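Local coordinates for protein PP1b (Porcine reproductive and respiratory syndrome virus, PDB 6JDR) that probably unwinds RNA and DNA duplexes with 5' to 3' polarity, driven by ATP hydrolysis, as the zinc-binding helicase piece of the viral replicase polyprotein, at residues 30-34 with 35-39; 62-65 with 66-70; 281-284 with 285-289. The protein carries 1 engineered substitution. All coordinates share one frame; numbering follows the deposited sequence.

Contact 1 (30-34 with 35-39); sequences HFHQH and CPVII. With ZN (zinc ion), chain B.
The imidazole ring of His32 meets Cys35 at its edge: the sulfur SG lies near the ring plane, 3.5 Å from NE2, and the carbonyl O of Cys35 sits in that plane, 3.6 Å from CD2. Val37 reaches the same side chain lower down, its CG2 4.1 Å from CB of His32. The His34 ring meets the sulfur obliquely. Further along, CD1 of Ile39 touches CE1 of the His30 ring obliquely, at 3.9 Å, and the two side chains cross at about a right angle. A zinc ion draws His32, His34 and Cys35 together. It is held by NE2 of His32 at 2.1 Å, ND1 of His34 at 2.2 Å and SG of Cys35 at 2.3 Å, and Cys20, from earlier in the chain, supplies the fourth ligand. The two histidines thus bind through different ring nitrogens. In both, CG stands anti to the backbone N (chi1 -172° in His32, 176° in His34), whereas SG of Cys35 is tucked between its own N and carbonyl carbon (chi1 66°) and so turns back to the ion. The backbone doubles back here, which lets ligands so close in sequence surround a single metal. The site is one of three zinc centres seen in the arterivirus zinc-binding domain. Each ring nitrogen that faces away from the metal is engaged too, ND1 of His32 with the hydroxyl of Tyr9 and NE2 of His34 with the carbonyl of Val71. These second-shell bonds fix the rotation of both rings, and the zinc probably keeps the sulfur of Cys35 as a thiolate.

Contact 2 (62-65 with 66-70); sequences SPLD and EVLEQ
Leu64, on the short helix 63-67, meets Leu68 four residues on along its buried flank, CD1 of Leu68 resting 4.0 Å from CG of Leu64. Leu64 gets there with CG anti to its backbone N (chi1 180°), Leu68 with CG beside its own, and the two side chains cross obliquely. CG of Leu68 also comes within 3.2 Å of the carbonyl O of Leu64, the oxygen that accepts the backbone N of Leu68 at 2.9 Å. One residue back, Val67 N binds Pro63 O at 3.0 Å, and CG2 of Val67 leans against the same oxygen. Other parts of the protein pack on the apolar flank: Leu64 and Val67 meet helix 232-239, Leu64 also Met134, and Leu68 meets His32 of a zinc site. Looser by far is the flank of Glu66 and Glu69. Glu66 folds at chi2 and brings only its CB near Pro63 O, while Glu69 runs out extended beyond CG, past the carbonyl of Asp65. Both are exposed in the assembly, though a crystal neighbour touches each, and both are calcium ligands seen for this protein, though no calcium is bound to this chain in the model. Glu66 OE2 lies 6.7 Å from Asp65 OD2, which would limit the repulsion if both are charged. Asp65 turns its carboxylate back to the start of the helix: OD2 accepts the backbone N of Ser62 at 3.1 Å, on its anti side, and OD1 is held by the hydroxyl of Tyr9. Ser62 answers with OG, which accepts Leu64 N at 3.0 Å. This reciprocal exchange between the N-cap serine and the aspartate three residues on is a capping box, the classic start of a helix.

Contact 3 (281-284 with 285-289); sequences QNIC and DAIQP
NE2 of Gln281 is gripped twice, by OD1 of Asp285 one turn along the helix and by the backbone O of Leu295 in the strand beside it. The bond to Asp285 OD1 measures 2.9 Å. It leaves almost within the amide plane of Gln281, only 11° out, but arrives on the syn side of the carboxylate from 33° out of its plane, because the two flat groups are turned 54° against each other and the side chains cross at about a right angle. Gln281 sends CG anti to its backbone N and then bends at chi2, which carries the amide along the helix flank toward Asp285; CG of Asp285 lies beside its own N. The backbones underneath are joined as well, Asp285 N to Gln281 O at 2.8 Å, the shortest bond between the segments. This helix, 281-287, is the connection of a beta-alpha-beta unit between strands 270-276 and 294-297 in the parallel sheet of the helicase core, and 294-297 is an outermost strand. OE1 of Gln281 takes Ser297 N and OE1 of Gln288 takes Leu295 N, so both glutamine amides tie the helix to that strand, and NE2 of Gln288 gives a bond to Asp293 O. Cys284, between the two glutamines in sequence, packs on Leu295 and Ser297. Another side of the helix is apolar. CG2 of Ile283 meets CG2 of Ile287 at 4.3 Å, Ile287 N also binds Ile283 O at 3.0 Å, and these two isoleucines pack on helix 354-361 through Ile361 and Leu358. CG1 of Ile287, wedged between its own N and carbonyl carbon, also comes within 3.4 Å of the carbonyl O of Cys284.

From the N terminus the three contacts come in series, none nested in or crossing another. Contact 1 closes a turn in the long loop between strand 23-24 and helix 63-67, within the zinc-binding domain. Contact 2 follows on that helix, and the two touch: CD2 of His34 lies 3.3 Å from O of Leu68, so the zinc site of contact 1 packs against Leu68. Contact 3 comes much later, in the helicase core, and lies within helix 281-287, which connects strands 270-276 and 294-297. It is on the other side of the chain's centre, its nearest atoms about 31 Å from contact 2 and 42 Å from contact 1.

Contact 1 (30-34 with 35-39)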
# COMPACT_ATOMS: atom_id res chain seq x y z
N HIS A 30 -15.18 -32.68 -3.00
CA HIS A 30 -16.02 -32.82 -4.19
C HIS A 30 -16.32 -31.49 -4.92
O HIS A 30 -17.18 -31.45 -5.80
CB HIS A 30 -17.33 -33.53 -3.81
CG HIS A 30 -17.19 -35.01 -3.62
ND1 HIS A 30 -16.34 -35.57 -2.70
CD2 HIS A 30 -17.82 -36.04 -4.23
CE1 HIS A 30 -16.43 -36.89 -2.76
NE2 HIS A 30 -17.33 -37.20 -3.68
N PHE A 31 -15.63 -30.42 -4.55
CA PHE A 31 -15.84 -29.11 -5.19
C PHE A 31 -14.52 -28.47 -5.66
O PHE A 31 -14.37 -27.25 -5.65
CB PHE A 31 -16.58 -28.17 -4.23
CG PHE A 31 -17.93 -28.67 -3.81
CD1 PHE A 31 -19.05 -28.41 -4.57
CD2 PHE A 31 -18.08 -29.41 -2.64
CE1 PHE A 31 -20.30 -28.87 -4.19
CE2 PHE A 31 -19.32 -29.87 -2.25
CZ PHE A 31 -20.44 -29.60 -3.02
N HIS A 32 -13.59 -29.32 -6.11
CA HIS A 32 -12.29 -28.86 -6.59
C HIS A 32 -12.02 -29.48 -7.96
O HIS A 32 -11.42 -30.54 -8.07
CB HIS A 32 -11.21 -29.26 -5.59
CG HIS A 32 -9.86 -28.68 -5.90
ND1 HIS A 32 -9.43 -27.48 -5.39
CD2 HIS A 32 -8.84 -29.16 -6.64
CE1 HIS A 32 -8.21 -27.23 -5.82
NE2 HIS A 32 -7.82 -28.24 -6.57
N GLN A 33 -12.48 -28.79 -9.00
CA GLN A 33 -12.41 -29.31 -10.36
C GLN A 33 -11.04 -29.10 -11.01
O GLN A 33 -10.77 -29.64 -12.08
CB GLN A 33 -13.51 -28.68 -11.22
CG GLN A 33 -14.91 -28.93 -10.67
CD GLN A 33 -16.01 -28.46 -11.60
OE1 GLN A 33 -15.89 -27.44 -12.26
NE2 GLN A 33 -17.11 -29.21 -11.64
N HIS A 34 -10.19 -28.32 -10.35
CA HIS A 34 -8.85 -28.00 -10.85
C HIS A 34 -7.97 -29.23 -11.07
O HIS A 34 -7.25 -29.32 -12.06
CB HIS A 34 -8.17 -27.04 -9.86
CG HIS A 34 -6.75 -26.72 -10.21
ND1 HIS A 34 -5.69 -27.13 -9.44
CD2 HIS A 34 -6.22 -26.01 -11.23
CE1 HIS A 34 -4.56 -26.69 -9.97
NE2 HIS A 34 -4.86 -26.01 -11.06
N CYS A 35 -8.03 -30.18 -10.14
CA CYS A 35 -7.16 -31.36 -10.20
C CYS A 35 -7.72 -32.47 -9.30
O CYS A 35 -8.63 -32.22 -8.52
CB CYS A 35 -5.73 -30.98 -9.77
SG CYS A 35 -5.57 -30.49 -8.05
N PRO A 36 -7.18 -33.70 -9.43
CA PRO A 36 -7.71 -34.81 -8.66
C PRO A 36 -7.63 -34.65 -7.14
O PRO A 36 -6.67 -34.07 -6.62
CB PRO A 36 -6.84 -35.99 -9.10
CG PRO A 36 -6.37 -35.63 -10.46
CD PRO A 36 -6.17 -34.15 -10.41
N VAL A 37 -8.64 -35.16 -6.45
CA VAL A 37 -8.63 -35.27 -5.00
C VAL A 37 -8.86 -36.74 -4.63
O VAL A 37 -9.97 -37.25 -4.75
CB VAL A 37 -9.73 -34.40 -4.36
CG1 VAL A 37 -9.64 -34.46 -2.84
CG2 VAL A 37 -9.63 -32.97 -4.86
N ILE A 38 -7.79 -37.41 -4.21
CA ILE A 38 -7.89 -38.83 -3.85
C ILE A 38 -8.68 -38.95 -2.55
O ILE A 38 -8.28 -38.41 -1.52
CB ILE A 38 -6.50 -39.49 -3.66
CG1 ILE A 38 -5.61 -39.28 -4.90
CG2 ILE A 38 -6.65 -40.97 -3.35
CD1 ILE A 38 -6.26 -39.67 -6.21
N ILE A 39 -9.80 -39.66 -2.61
CA ILE A 39 -10.66 -39.84 -1.44
C ILE A 39 -10.57 -41.26 -0.87
O ILE A 39 -9.81 -42.10 -1.37
CB ILE A 39 -12.12 -39.43 -1.73
CG1 ILE A 39 -12.73 -40.26 -2.87
CG2 ILE A 39 -12.19 -37.95 -2.07
CD1 ILE A 39 -14.24 -40.16 -2.92
ZN ZN B . -5.96 -28.31 -7.64

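Contact 2 (62-65 with 66-70)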
# COMPACT_ATOMS: atom_id res chain seq x y z
N SER A 62 -15.44 -21.17 -3.83
CA SER A 62 -14.54 -20.09 -3.44
C SER A 62 -14.01 -19.38 -4.69
O SER A 62 -13.92 -19.98 -5.76
CB SER A 62 -13.38 -20.67 -2.63
OG SER A 62 -12.30 -19.76 -2.51
N PRO A 63 -13.64 -18.09 -4.54
CA PRO A 63 -12.95 -17.40 -5.63
C PRO A 63 -11.63 -18.06 -6.01
O PRO A 63 -11.16 -17.89 -7.14
CB PRO A 63 -12.70 -16.00 -5.05
CG PRO A 63 -13.78 -15.82 -4.04
CD PRO A 63 -13.96 -17.17 -3.43
N LEU A 64 -11.03 -18.80 -5.07
CA LEU A 64 -9.83 -19.59 -5.36
C LEU A 64 -10.03 -20.47 -6.59
O LEU A 64 -9.13 -20.63 -7.40
CB LEU A 64 -9.48 -20.48 -4.17
CG LEU A 64 -8.25 -21.38 -4.33
CD1 LEU A 64 -6.98 -20.55 -4.51
CD2 LEU A 64 -8.11 -22.31 -3.13
N ASP A 65 -11.22 -21.04 -6.71
CA ASP A 65 -11.52 -21.97 -7.78
C ASP A 65 -11.55 -21.25 -9.12
O ASP A 65 -11.14 -21.80 -10.14
CB ASP A 65 -12.83 -22.69 -7.50
CG ASP A 65 -12.81 -23.43 -6.17
OD1 ASP A 65 -11.86 -24.21 -5.95
OD2 ASP A 65 -13.72 -23.21 -5.34
N GLU A 66 -12.04 -20.02 -9.12
CA GLU A 66 -12.05 -19.20 -10.33
C GLU A 66 -10.63 -18.83 -10.72
O GLU A 66 -10.26 -18.94 -11.89
CB GLU A 66 -12.90 -17.94 -10.12
CG GLU A 66 -14.38 -18.22 -9.88
CD GLU A 66 -15.04 -18.94 -11.04
OE1 GLU A 66 -14.84 -18.56 -12.21
OE2 GLU A 66 -15.78 -19.91 -10.77
N VAL A 67 -9.83 -18.43 -9.74
CA VAL A 67 -8.42 -18.14 -9.97
C VAL A 67 -7.72 -19.35 -10.60
O VAL A 67 -6.99 -19.21 -11.58
CB VAL A 67 -7.71 -17.73 -8.67
CG1 VAL A 67 -6.19 -17.71 -8.84
CG2 VAL A 67 -8.20 -16.37 -8.21
N LEU A 68 -7.98 -20.53 -10.05
CA LEU A 68 -7.30 -21.75 -10.49
C LEU A 68 -7.65 -22.19 -11.92
O LEU A 68 -6.97 -23.05 -12.46
CB LEU A 68 -7.55 -22.90 -9.51
CG LEU A 68 -6.84 -22.81 -8.15
CD1 LEU A 68 -7.32 -23.93 -7.23
CD2 LEU A 68 -5.32 -22.86 -8.30
N GLU A 69 -8.69 -21.63 -12.52
CA GLU A 69 -9.03 -21.92 -13.92
C GLU A 69 -7.92 -21.54 -14.91
O GLU A 69 -7.85 -22.09 -16.00
CB GLU A 69 -10.35 -21.25 -14.32
CG GLU A 69 -11.56 -21.92 -13.70
CD GLU A 69 -12.84 -21.10 -13.80
OE1 GLU A 69 -12.81 -19.99 -14.36
OE2 GLU A 69 -13.88 -21.58 -13.30
N GLN A 70 -7.04 -20.62 -14.52
CA GLN A 70 -5.89 -20.24 -15.34
C GLN A 70 -4.60 -20.91 -14.91
O GLN A 70 -3.55 -20.60 -15.45
CB GLN A 70 -5.67 -18.72 -15.30
CG GLN A 70 -6.94 -17.89 -15.39
CD GLN A 70 -7.89 -18.36 -16.48
OE1 GLN A 70 -7.47 -18.76 -17.56
NE2 GLN A 70 -9.18 -18.33 -16.18

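Contact 3 (281-284 with 285-289)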
# COMPACT_ATOMS: atom_id res chain seq x y z
N GLN A 281 2.15 19.94 2.00
CA GLN A 281 1.65 18.69 2.58
C GLN A 281 1.20 18.87 4.03
O GLN A 281 0.21 18.26 4.45
CB GLN A 281 2.72 17.60 2.50
CG GLN A 281 2.24 16.21 2.88
CD GLN A 281 1.06 15.75 2.06
OE1 GLN A 281 1.05 15.88 0.83
NE2 GLN A 281 0.04 15.21 2.73
N ASN A 282 1.93 19.68 4.79
CA ASN A 282 1.60 19.95 6.20
C ASN A 282 0.19 20.52 6.37
O ASN A 282 -0.48 20.24 7.37
CB ASN A 282 2.63 20.88 6.83
CG ASN A 282 2.75 22.22 6.11
OD1 ASN A 282 2.77 22.27 4.88
ND2 ASN A 282 2.84 23.30 6.87
N ILE A 283 -0.25 21.31 5.40
CA ILE A 283 -1.61 21.87 5.40
C ILE A 283 -2.60 20.76 5.07
O ILE A 283 -3.60 20.60 5.77
CB ILE A 283 -1.77 23.01 4.38
CG1 ILE A 283 -0.78 24.14 4.65
CG2 ILE A 283 -3.20 23.55 4.39
CD1 ILE A 283 -0.82 24.69 6.06
N CYS A 284 -2.31 20.01 4.01
CA CYS A 284 -3.12 18.84 3.63
C CYS A 284 -3.37 17.92 4.82
O CYS A 284 -4.49 17.45 5.03
CB CYS A 284 -2.44 18.07 2.49
SG CYS A 284 -2.42 18.90 0.89
N ASP A 285 -2.32 17.66 5.60
CA ASP A 285 -2.42 16.82 6.80
C ASP A 285 -3.39 17.38 7.84
O ASP A 285 -4.19 16.63 8.42
CB ASP A 285 -1.04 16.62 7.43
CG ASP A 285 -0.10 15.79 6.56
OD1 ASP A 285 -0.54 15.26 5.52
OD2 ASP A 285 1.09 15.67 6.93
N ALA A 286 -3.31 18.69 8.08
CA ALA A 286 -4.15 19.33 9.09
C ALA A 286 -5.62 19.32 8.68
O ALA A 286 -6.50 19.11 9.52
CB ALA A 286 -3.68 20.76 9.34
N ILE A 287 -5.88 19.54 7.40
CA ILE A 287 -7.26 19.62 6.90
C ILE A 287 -7.87 18.26 6.56
O ILE A 287 -9.08 18.17 6.31
CB ILE A 287 -7.37 20.56 5.67
CG1 ILE A 287 -6.67 19.98 4.43
CG2 ILE A 287 -6.80 21.93 6.00
CD1 ILE A 287 -6.94 20.76 3.16
N GLN A 288 -7.05 17.20 6.56
CA GLN A 288 -7.49 15.87 6.14
C GLN A 288 -8.81 15.38 6.77
O GLN A 288 -9.67 14.87 6.05
CB GLN A 288 -6.37 14.83 6.35
CG GLN A 288 -6.67 13.44 5.81
CD GLN A 288 -6.99 13.44 4.32
OE1 GLN A 288 -6.10 13.62 3.49
NE2 GLN A 288 -8.26 13.24 3.98
N PRO A 289 -8.98 15.54 8.10
CA PRO A 289 -10.24 15.16 8.75
C PRO A 289 -11.54 15.59 8.05
O PRO A 289 -12.56 14.92 8.22
CB PRO A 289 -10.13 15.84 10.11
CG PRO A 289 -8.68 15.80 10.41
CD PRO A 289 -7.97 15.97 9.09